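Local coordinates for glycosyl hydrolase family 26 (Bacteroides ovatus, PDB 4ZXO), which hydrolyses beta-mannan chains as a family GH26 beta-mannanase and takes part in galactomannan breakdown by Bacteroides ovatus, at residues Ser62-Glu67 with Ser101-Asn106; Cys179-Tyr184 with Tyr219-Pro224; Gln247-Leu252 with Ile290-Leu295. All coordinates share one frame; numbering follows the deposited sequence.

All three contacts join elements of one (beta/alpha)8 barrel, and they follow one another along the chain. Contact 1 is the buried one: it carries the pairing of strands 60-64 and 97-101 on into the loops beyond them, and one carboxylate collects most of its bonds. Contacts 2 and 3 are only partly buried and lie farther out, where a helix meets a turn. In contact 2 an arginine reaches the start of helix 181-197; in contact 3 a tyrosine ring packs on helix 241-262. These two touch each other through Tyr219 and Met251, whereas contacts 1 and 3 lie on opposite sides of the chain's centre.

Contact 1. Residues Ser62-Glu67 with Ser101-Asn106; sequences SFDLGE and SWHVRN
Asp64 and Ser101 face each other as a parallel beta-bridge pair, and the residues on either side of Asp64 bond to Ser101: Ser101 N donates to Phe63 O, and Leu65 N to Ser101 O at 2.9 Å. Beyond this pair the two segments keep nearly the same heading but leave the sheet.

Side-chain bonding centres on the Asp64 carboxylate. With CG anti to the backbone N (chi1 -156°), the group swings across to the neighbouring segment, where three donors, joined by Gly66 N of its own segment, fix its rotation. OD1 takes His103 ND1 at 2.7 Å and Ser101 OG at 2.6 Å, which arrive from opposite faces of the carboxylate plane; the oxygen lies almost in the imidazole plane. OD2 uses its syn lone pair for His103 N at 2.8 Å, in a nearly straight bond, and accepts Gly66 N on its anti side, closing an Asx turn.

Apolar packing is slight: Leu65 CB lies 3.9 Å from Trp102 CD1, while Gly66 N sits at the indole edge. The indole NE1 bonds Glu69.

The charged pair is looser. Glu67 OE2 and Arg105 NH1 are a long 3.8 Å apart, bridged by a water, and Arg105 NH2 bonds Gly110 O.

Both segments run out of the C-terminal ends of adjacent parallel strands of the TIM barrel, the end that carries the active site in this fold, and Asp64 ties their loops together there.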
# COMPACT_ATOMS: atom_id res chain seq x y z
N SER A 62 3.81 0.21 5.66
CA SER A 62 2.50 -0.43 5.44
C SER A 62 2.39 -1.66 6.29
O SER A 62 3.38 -2.28 6.71
CB SER A 62 2.28 -0.77 3.92
OG SER A 62 3.29 -1.62 3.42
N PHE A 63 1.15 -2.04 6.52
CA PHE A 63 0.83 -3.22 7.31
C PHE A 63 -0.42 -3.83 6.70
O PHE A 63 -1.06 -3.20 5.86
CB PHE A 63 0.60 -2.88 8.81
CG PHE A 63 1.72 -2.07 9.43
CD1 PHE A 63 2.85 -2.69 9.99
CD2 PHE A 63 1.64 -0.68 9.43
CE1 PHE A 63 3.86 -1.94 10.52
CE2 PHE A 63 2.65 0.12 9.99
CZ PHE A 63 3.78 -0.52 10.53
N ASP A 64 -0.79 -5.03 7.14
CA ASP A 64 -1.95 -5.71 6.53
C ASP A 64 -3.01 -5.99 7.55
O ASP A 64 -2.71 -6.34 8.70
CB ASP A 64 -1.50 -7.00 5.85
CG ASP A 64 -2.46 -7.43 4.73
OD1 ASP A 64 -2.21 -7.03 3.57
OD2 ASP A 64 -3.51 -8.07 5.01
N LEU A 65 -4.27 -5.80 7.14
CA LEU A 65 -5.41 -6.06 8.03
C LEU A 65 -6.05 -7.44 7.81
O LEU A 65 -7.04 -7.77 8.46
CB LEU A 65 -6.46 -4.97 7.89
CG LEU A 65 -5.98 -3.59 8.25
CD1 LEU A 65 -7.12 -2.57 8.14
CD2 LEU A 65 -5.29 -3.55 9.66
N GLY A 66 -5.46 -8.27 6.95
CA GLY A 66 -6.03 -9.58 6.70
C GLY A 66 -6.26 -10.34 7.99
O GLY A 66 -5.36 -10.41 8.86
N GLU A 67 -7.47 -10.89 8.10
CA GLU A 67 -8.03 -11.66 9.25
C GLU A 67 -8.61 -10.78 10.33
O GLU A 67 -9.20 -11.29 11.27
CB GLU A 67 -7.04 -12.68 9.84
CG GLU A 67 -6.60 -13.70 8.78
CD GLU A 67 -5.85 -14.87 9.36
OE1 GLU A 67 -5.84 -15.08 10.60
OE2 GLU A 67 -5.28 -15.63 8.58
N SER A 101 -2.89 -2.60 3.58
CA SER A 101 -3.52 -3.49 2.62
C SER A 101 -4.44 -4.47 3.36
O SER A 101 -4.50 -4.45 4.60
CB SER A 101 -2.46 -4.24 1.81
OG SER A 101 -1.46 -4.74 2.66
N TRP A 102 -5.17 -5.29 2.62
CA TRP A 102 -6.17 -6.16 3.25
C TRP A 102 -6.24 -7.47 2.51
O TRP A 102 -7.07 -7.63 1.57
CB TRP A 102 -7.57 -5.47 3.23
CG TRP A 102 -8.60 -6.15 4.10
CD1 TRP A 102 -8.38 -7.01 5.15
CD2 TRP A 102 -10.01 -6.00 3.99
NE1 TRP A 102 -9.59 -7.41 5.69
CE2 TRP A 102 -10.60 -6.81 4.99
CE3 TRP A 102 -10.84 -5.28 3.13
CZ2 TRP A 102 -11.99 -6.92 5.17
CZ3 TRP A 102 -12.23 -5.36 3.31
CH2 TRP A 102 -12.80 -6.18 4.35
N HIS A 103 -5.40 -8.42 2.92
CA HIS A 103 -5.51 -9.76 2.34
C HIS A 103 -6.66 -10.52 3.05
O HIS A 103 -6.44 -11.40 3.94
CB HIS A 103 -4.18 -10.51 2.45
CG HIS A 103 -3.15 -10.06 1.47
ND1 HIS A 103 -2.40 -8.91 1.64
CD2 HIS A 103 -2.68 -10.66 0.35
CE1 HIS A 103 -1.52 -8.82 0.64
NE2 HIS A 103 -1.68 -9.86 -0.16
N VAL A 104 -7.88 -10.15 2.67
CA VAL A 104 -9.09 -10.62 3.34
C VAL A 104 -9.40 -12.06 2.96
O VAL A 104 -9.17 -12.51 1.81
CB VAL A 104 -10.26 -9.67 2.97
CG1 VAL A 104 -10.41 -9.50 1.43
CG2 VAL A 104 -11.60 -10.00 3.62
N ARG A 105 -9.92 -12.78 3.95
CA ARG A 105 -10.33 -14.16 3.76
C ARG A 105 -11.44 -14.26 2.70
O ARG A 105 -12.11 -13.27 2.33
CB ARG A 105 -10.86 -14.73 5.10
CG ARG A 105 -9.89 -14.72 6.26
CD ARG A 105 -8.71 -15.68 6.13
NE ARG A 105 -9.16 -17.09 6.12
CZ ARG A 105 -8.34 -18.12 6.11
NH1 ARG A 105 -7.05 -17.94 6.18
NH2 ARG A 105 -8.83 -19.36 6.08
N ASN A 106 -11.63 -15.49 2.24
CA ASN A 106 -12.65 -15.80 1.24
C ASN A 106 -13.97 -16.01 1.97
O ASN A 106 -14.10 -17.00 2.72
CB ASN A 106 -12.22 -17.05 0.48
CG ASN A 106 -13.13 -17.42 -0.66
OD1 ASN A 106 -14.34 -17.36 -0.53
ND2 ASN A 106 -12.56 -17.79 -1.78
O HOH W 1 -5.21 -15.61 5.83

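Contact 2. Residues Cys179-Tyr184 with Tyr219-Pro224; sequences CSSEQY and YLERYP. With PO4 (phosphate ion), chain C.
Arg222 sends an extended side chain from its turn to the carbonyl of Cys179, and both terminal nitrogens close on that one oxygen. NH1 and NH2 each lie 3.0 Å from Cys179 O, an end-on grip with the acceptor near the guanidinium plane. Neither bond is straight, since the two N-H groups converge on one atom; NH2 comes in close to the carbonyl plane, NH1 from well above it. One guanidinium face rests against the Ser180-Ser181 peptide at the helix start, with Ser180 C 3.4 Å above its plane and Ser181 N beside it. At the near end of the arginine, Tyr184 turns its ring edge to the backbone, CD2 lying 3.4 Å from Arg222 O and 3.7 Å from Arg222 CB. This is the packed side, where the tyrosine ring also stacks on His167 and its OH bonds Trp164 O.

The gripped carbonyl lies just before the N-cap of helix 181-197, a start closed by a capping box: Gln183 N donates to Ser180 OG, and Ser180 N returns a bond to Gln183 OE1. The partner is the type I turn from Leu220 to Tyr223, leading on to barrel strand 231-235.

Toward solvent the contact thins out. Ser181 is modelled in two conformers; in one, with OG anti to its own N (chi1 178°), OG donates to Glu221 O at 3.0 Å, a bond less certain than the arginine grip. The exposed Glu221 folds back so that OE1 makes a salt bridge with Arg222 NE at 3.3 Å. The other end of the same Gln183 amide, NE2, donates to O2 of a phosphate, probably from the crystallisation liquor, at 2.9 Å.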
# COMPACT_ATOMS: atom_id res chain seq x y z
N CYS A 179 -14.70 -12.42 -11.33
CA CYS A 179 -15.87 -11.53 -11.22
C CYS A 179 -15.91 -10.63 -12.42
O CYS A 179 -14.90 -10.50 -13.12
CB CYS A 179 -15.83 -10.69 -9.91
SG CYS A 179 -14.34 -9.59 -9.76
N SER A 180 -17.04 -9.99 -12.64
CA SER A 180 -17.16 -9.00 -13.73
C SER A 180 -16.62 -7.65 -13.29
O SER A 180 -16.41 -7.40 -12.08
CB SER A 180 -18.62 -8.84 -14.14
OG SER A 180 -19.37 -8.18 -13.13
N SER A 181 -16.45 -6.78 -14.26
CA SER A 181 -16.02 -5.42 -13.99
C SER A 181 -17.00 -4.69 -13.06
O SER A 181 -16.59 -3.98 -12.15
CB SER A 181 -15.85 -4.65 -15.29
OG SER A 181 -15.47 -3.32 -15.04
N GLU A 182 -18.30 -4.87 -13.28
CA GLU A 182 -19.30 -4.21 -12.47
C GLU A 182 -19.35 -4.78 -11.07
O GLU A 182 -19.53 -4.02 -10.11
CB GLU A 182 -20.68 -4.30 -13.13
CG GLU A 182 -20.78 -3.27 -14.26
CD GLU A 182 -20.33 -1.81 -13.88
OE1 GLU A 182 -20.79 -1.24 -12.85
OE2 GLU A 182 -19.48 -1.22 -14.63
N GLN A 183 -19.23 -6.11 -10.95
CA GLN A 183 -19.16 -6.71 -9.64
C GLN A 183 -17.96 -6.18 -8.83
O GLN A 183 -18.07 -5.85 -7.64
CB GLN A 183 -19.07 -8.23 -9.75
CG GLN A 183 -20.43 -8.85 -10.13
CD GLN A 183 -20.31 -10.33 -10.48
OE1 GLN A 183 -19.26 -10.82 -10.94
NE2 GLN A 183 -21.38 -11.05 -10.24
N TYR A 184 -16.79 -6.13 -9.49
CA TYR A 184 -15.59 -5.63 -8.83
C TYR A 184 -15.79 -4.16 -8.37
O TYR A 184 -15.41 -3.77 -7.24
CB TYR A 184 -14.39 -5.75 -9.77
CG TYR A 184 -13.13 -5.22 -9.14
CD1 TYR A 184 -12.36 -5.99 -8.24
CD2 TYR A 184 -12.72 -3.90 -9.41
CE1 TYR A 184 -11.19 -5.45 -7.62
CE2 TYR A 184 -11.58 -3.38 -8.80
CZ TYR A 184 -10.82 -4.18 -7.94
OH TYR A 184 -9.73 -3.59 -7.36
N TYR A 219 -5.96 -0.33 -17.73
CA TYR A 219 -5.75 -0.06 -16.33
C TYR A 219 -7.01 0.39 -15.65
O TYR A 219 -7.25 0.01 -14.50
CB TYR A 219 -4.63 1.01 -16.20
CG TYR A 219 -4.33 1.48 -14.78
CD1 TYR A 219 -3.41 0.80 -13.97
CD2 TYR A 219 -4.93 2.63 -14.29
CE1 TYR A 219 -3.13 1.25 -12.68
CE2 TYR A 219 -4.67 3.07 -13.01
CZ TYR A 219 -3.78 2.39 -12.20
OH TYR A 219 -3.53 2.83 -10.92
N LEU A 220 -7.78 1.22 -16.35
CA LEU A 220 -9.00 1.77 -15.76
C LEU A 220 -10.26 0.95 -16.02
O LEU A 220 -11.35 1.42 -15.67
CB LEU A 220 -9.24 3.19 -16.28
CG LEU A 220 -8.13 4.17 -15.86
CD1 LEU A 220 -8.46 5.59 -16.45
CD2 LEU A 220 -8.06 4.26 -14.34
N GLU A 221 -10.17 -0.21 -16.69
CA GLU A 221 -11.39 -0.95 -17.03
C GLU A 221 -12.24 -1.26 -15.79
O GLU A 221 -13.46 -1.24 -15.86
CB GLU A 221 -11.01 -2.27 -17.72
CG GLU A 221 -12.20 -3.02 -18.27
CD GLU A 221 -12.30 -4.50 -17.94
OE1 GLU A 221 -11.64 -5.08 -17.03
OE2 GLU A 221 -13.07 -5.12 -18.67
N ARG A 222 -11.58 -1.55 -14.67
CA ARG A 222 -12.31 -1.88 -13.44
C ARG A 222 -12.22 -0.77 -12.37
O ARG A 222 -12.37 -1.04 -11.13
CB ARG A 222 -11.80 -3.22 -12.88
CG ARG A 222 -12.15 -4.34 -13.80
CD ARG A 222 -11.87 -5.74 -13.27
NE ARG A 222 -12.47 -6.65 -14.26
CZ ARG A 222 -12.98 -7.84 -13.98
NH1 ARG A 222 -12.95 -8.32 -12.72
NH2 ARG A 222 -13.56 -8.56 -14.97
N TYR A 223 -11.97 0.44 -12.82
CA TYR A 223 -11.82 1.58 -11.93
C TYR A 223 -13.18 2.04 -11.41
O TYR A 223 -14.07 2.34 -12.23
CB TYR A 223 -11.14 2.71 -12.71
CG TYR A 223 -10.85 3.97 -11.95
CD1 TYR A 223 -9.86 4.04 -10.98
CD2 TYR A 223 -11.49 5.14 -12.29
CE1 TYR A 223 -9.61 5.18 -10.32
CE2 TYR A 223 -11.20 6.35 -11.65
CZ TYR A 223 -10.25 6.36 -10.67
OH TYR A 223 -9.98 7.57 -10.06
N PRO A 224 -13.33 2.14 -10.07
CA PRO A 224 -14.66 2.44 -9.52
C PRO A 224 -15.00 3.94 -9.53
O PRO A 224 -16.11 4.31 -9.17
CB PRO A 224 -14.58 1.89 -8.09
CG PRO A 224 -13.07 2.11 -7.73
CD PRO A 224 -12.35 1.75 -9.02
P PO4 C . -21.03 -15.08 -11.46
O1 PO4 C . -20.24 -14.97 -12.72
O2 PO4 C . -21.74 -13.79 -11.21
O3 PO4 C . -22.11 -16.19 -11.65
O4 PO4 C . -20.03 -15.47 -10.40

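Contact 3. Residues Gln247-Leu252 with Ile290-Leu295; sequences QLNKML and IEKYPL
Tyr293 lays one face of its ring on Leu252 and carries its hydroxyl on to Asn249, one turn earlier in helix 241-262. From CB, with CG anti to the carbonyl carbon (chi1 -58°), the side chain heads for the helix. CG lies close to Leu252 CB, which stands over the middle of the ring, 3.5 Å from its centroid and 7° off the normal, a CH-pi contact. CD2 meets Leu252 CD1 at 3.6 Å, whereas CD1 and CE1 run beside the carbonyl end of Leu252. CE2 has reached Asn249 OD1, and at the tip OH donates to that oxygen at 2.7 Å, in the carbonyl plane and on a lone pair. The hydroxyl also bonds Thr253 OG1.

Beyond the ring, the Leu252 methyls reach further partners: CD1 lies toward Ile290 CG2, CD2 4.0 Å from Leu295 CD2. Lys292 NZ, on the exposed side, adds a weak bond to Asn249 OD1, while Asn249 ND2 donates to Ile245 O and to a water.

Leucine and isoleucine contacts thus join this barrel helix to the turn from Ile290 to Tyr293 and to Leu295 just after it. Toward solvent, the phenol bond to OD1 and the ND2 bond to Ile245 O together set which way the amide faces, and the nearby lysine charge would probably polarise the amide oxygen further.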
# COMPACT_ATOMS: atom_id res chain seq x y z
N GLN A 247 8.48 -3.28 -18.09
CA GLN A 247 7.14 -3.30 -17.53
C GLN A 247 6.93 -2.23 -16.48
O GLN A 247 5.81 -1.65 -16.42
CB GLN A 247 6.86 -4.64 -16.92
CG GLN A 247 6.77 -5.75 -17.98
CD GLN A 247 5.60 -5.53 -18.95
OE1 GLN A 247 4.57 -4.98 -18.57
NE2 GLN A 247 5.77 -5.96 -20.22
N LEU A 248 7.97 -1.92 -15.70
CA LEU A 248 7.81 -0.82 -14.73
C LEU A 248 7.71 0.52 -15.47
O LEU A 248 6.87 1.35 -15.13
CB LEU A 248 8.96 -0.80 -13.72
CG LEU A 248 8.76 0.20 -12.57
CD1 LEU A 248 7.39 -0.02 -11.79
CD2 LEU A 248 10.00 0.20 -11.68
N ASN A 249 8.60 0.77 -16.44
CA ASN A 249 8.40 1.98 -17.22
C ASN A 249 7.01 2.04 -17.84
O ASN A 249 6.39 3.10 -17.86
CB ASN A 249 9.45 2.10 -18.33
CG ASN A 249 10.74 2.75 -17.83
OD1 ASN A 249 10.76 3.92 -17.43
ND2 ASN A 249 11.80 1.98 -17.82
N LYS A 250 6.54 0.93 -18.42
CA LYS A 250 5.22 0.90 -19.01
C LYS A 250 4.15 1.28 -17.96
O LYS A 250 3.29 2.13 -18.24
CB LYS A 250 4.92 -0.48 -19.56
CG LYS A 250 3.58 -0.57 -20.22
CD LYS A 250 3.17 -2.05 -20.37
CE LYS A 250 2.56 -2.56 -19.07
NZ LYS A 250 2.20 -4.01 -19.15
N MET A 251 4.19 0.64 -16.78
CA MET A 251 3.14 0.96 -15.82
C MET A 251 3.25 2.36 -15.25
O MET A 251 2.22 3.00 -15.03
CB MET A 251 3.16 -0.03 -14.63
CG MET A 251 2.72 -1.43 -15.00
SD MET A 251 1.21 -1.57 -16.01
CE MET A 251 0.03 -0.75 -14.93
N LEU A 252 4.47 2.85 -14.98
CA LEU A 252 4.54 4.21 -14.45
C LEU A 252 4.16 5.26 -15.51
O LEU A 252 3.63 6.30 -15.13
CB LEU A 252 5.95 4.48 -13.91
CG LEU A 252 6.30 3.50 -12.77
CD1 LEU A 252 7.66 3.91 -12.14
CD2 LEU A 252 5.17 3.41 -11.72
N ILE A 290 12.44 4.93 -11.46
CA ILE A 290 11.39 5.66 -10.75
C ILE A 290 11.65 7.17 -10.75
O ILE A 290 10.69 7.93 -10.68
CB ILE A 290 11.17 5.17 -9.30
CG1 ILE A 290 12.41 5.36 -8.43
CG2 ILE A 290 10.75 3.69 -9.29
CD1 ILE A 290 12.16 5.01 -6.98
N GLU A 291 12.90 7.60 -10.89
CA GLU A 291 13.18 9.04 -10.82
C GLU A 291 12.63 9.80 -12.00
O GLU A 291 12.57 11.04 -11.94
CB GLU A 291 14.67 9.30 -10.69
CG GLU A 291 15.45 8.98 -11.95
CD GLU A 291 16.96 9.15 -11.75
OE1 GLU A 291 17.36 9.71 -10.70
OE2 GLU A 291 17.74 8.72 -12.63
N LYS A 292 12.19 9.08 -13.03
CA LYS A 292 11.62 9.72 -14.22
C LYS A 292 10.13 10.05 -14.08
O LYS A 292 9.52 10.62 -14.98
CB LYS A 292 11.82 8.81 -15.45
CG LYS A 292 13.27 8.40 -15.75
CD LYS A 292 13.39 7.75 -17.07
CE LYS A 292 12.69 6.43 -17.15
NZ LYS A 292 12.81 5.91 -18.58
N TYR A 293 9.53 9.68 -12.95
CA TYR A 293 8.08 9.77 -12.81
C TYR A 293 7.73 10.44 -11.51
O TYR A 293 8.44 10.27 -10.53
CB TYR A 293 7.44 8.36 -12.84
CG TYR A 293 7.76 7.61 -14.09
CD1 TYR A 293 7.02 7.83 -15.28
CD2 TYR A 293 8.82 6.70 -14.13
CE1 TYR A 293 7.32 7.15 -16.41
CE2 TYR A 293 9.13 6.06 -15.30
CZ TYR A 293 8.37 6.24 -16.41
OH TYR A 293 8.67 5.58 -17.60
N PRO A 294 6.61 11.16 -11.48
CA PRO A 294 6.22 11.95 -10.29
C PRO A 294 5.58 11.11 -9.20
O PRO A 294 4.47 11.38 -8.77
CB PRO A 294 5.24 12.99 -10.85
CG PRO A 294 4.60 12.24 -12.09
CD PRO A 294 5.70 11.36 -12.64
N LEU A 295 6.27 10.09 -8.77
CA LEU A 295 5.69 9.20 -7.78
C LEU A 295 5.61 9.87 -6.42
O LEU A 295 6.57 10.52 -5.96
CB LEU A 295 6.54 7.94 -7.59
CG LEU A 295 6.74 7.11 -8.84
CD1 LEU A 295 7.49 5.83 -8.43
CD2 LEU A 295 5.43 6.72 -9.45
O HOH W 2 14.55 3.18 -17.79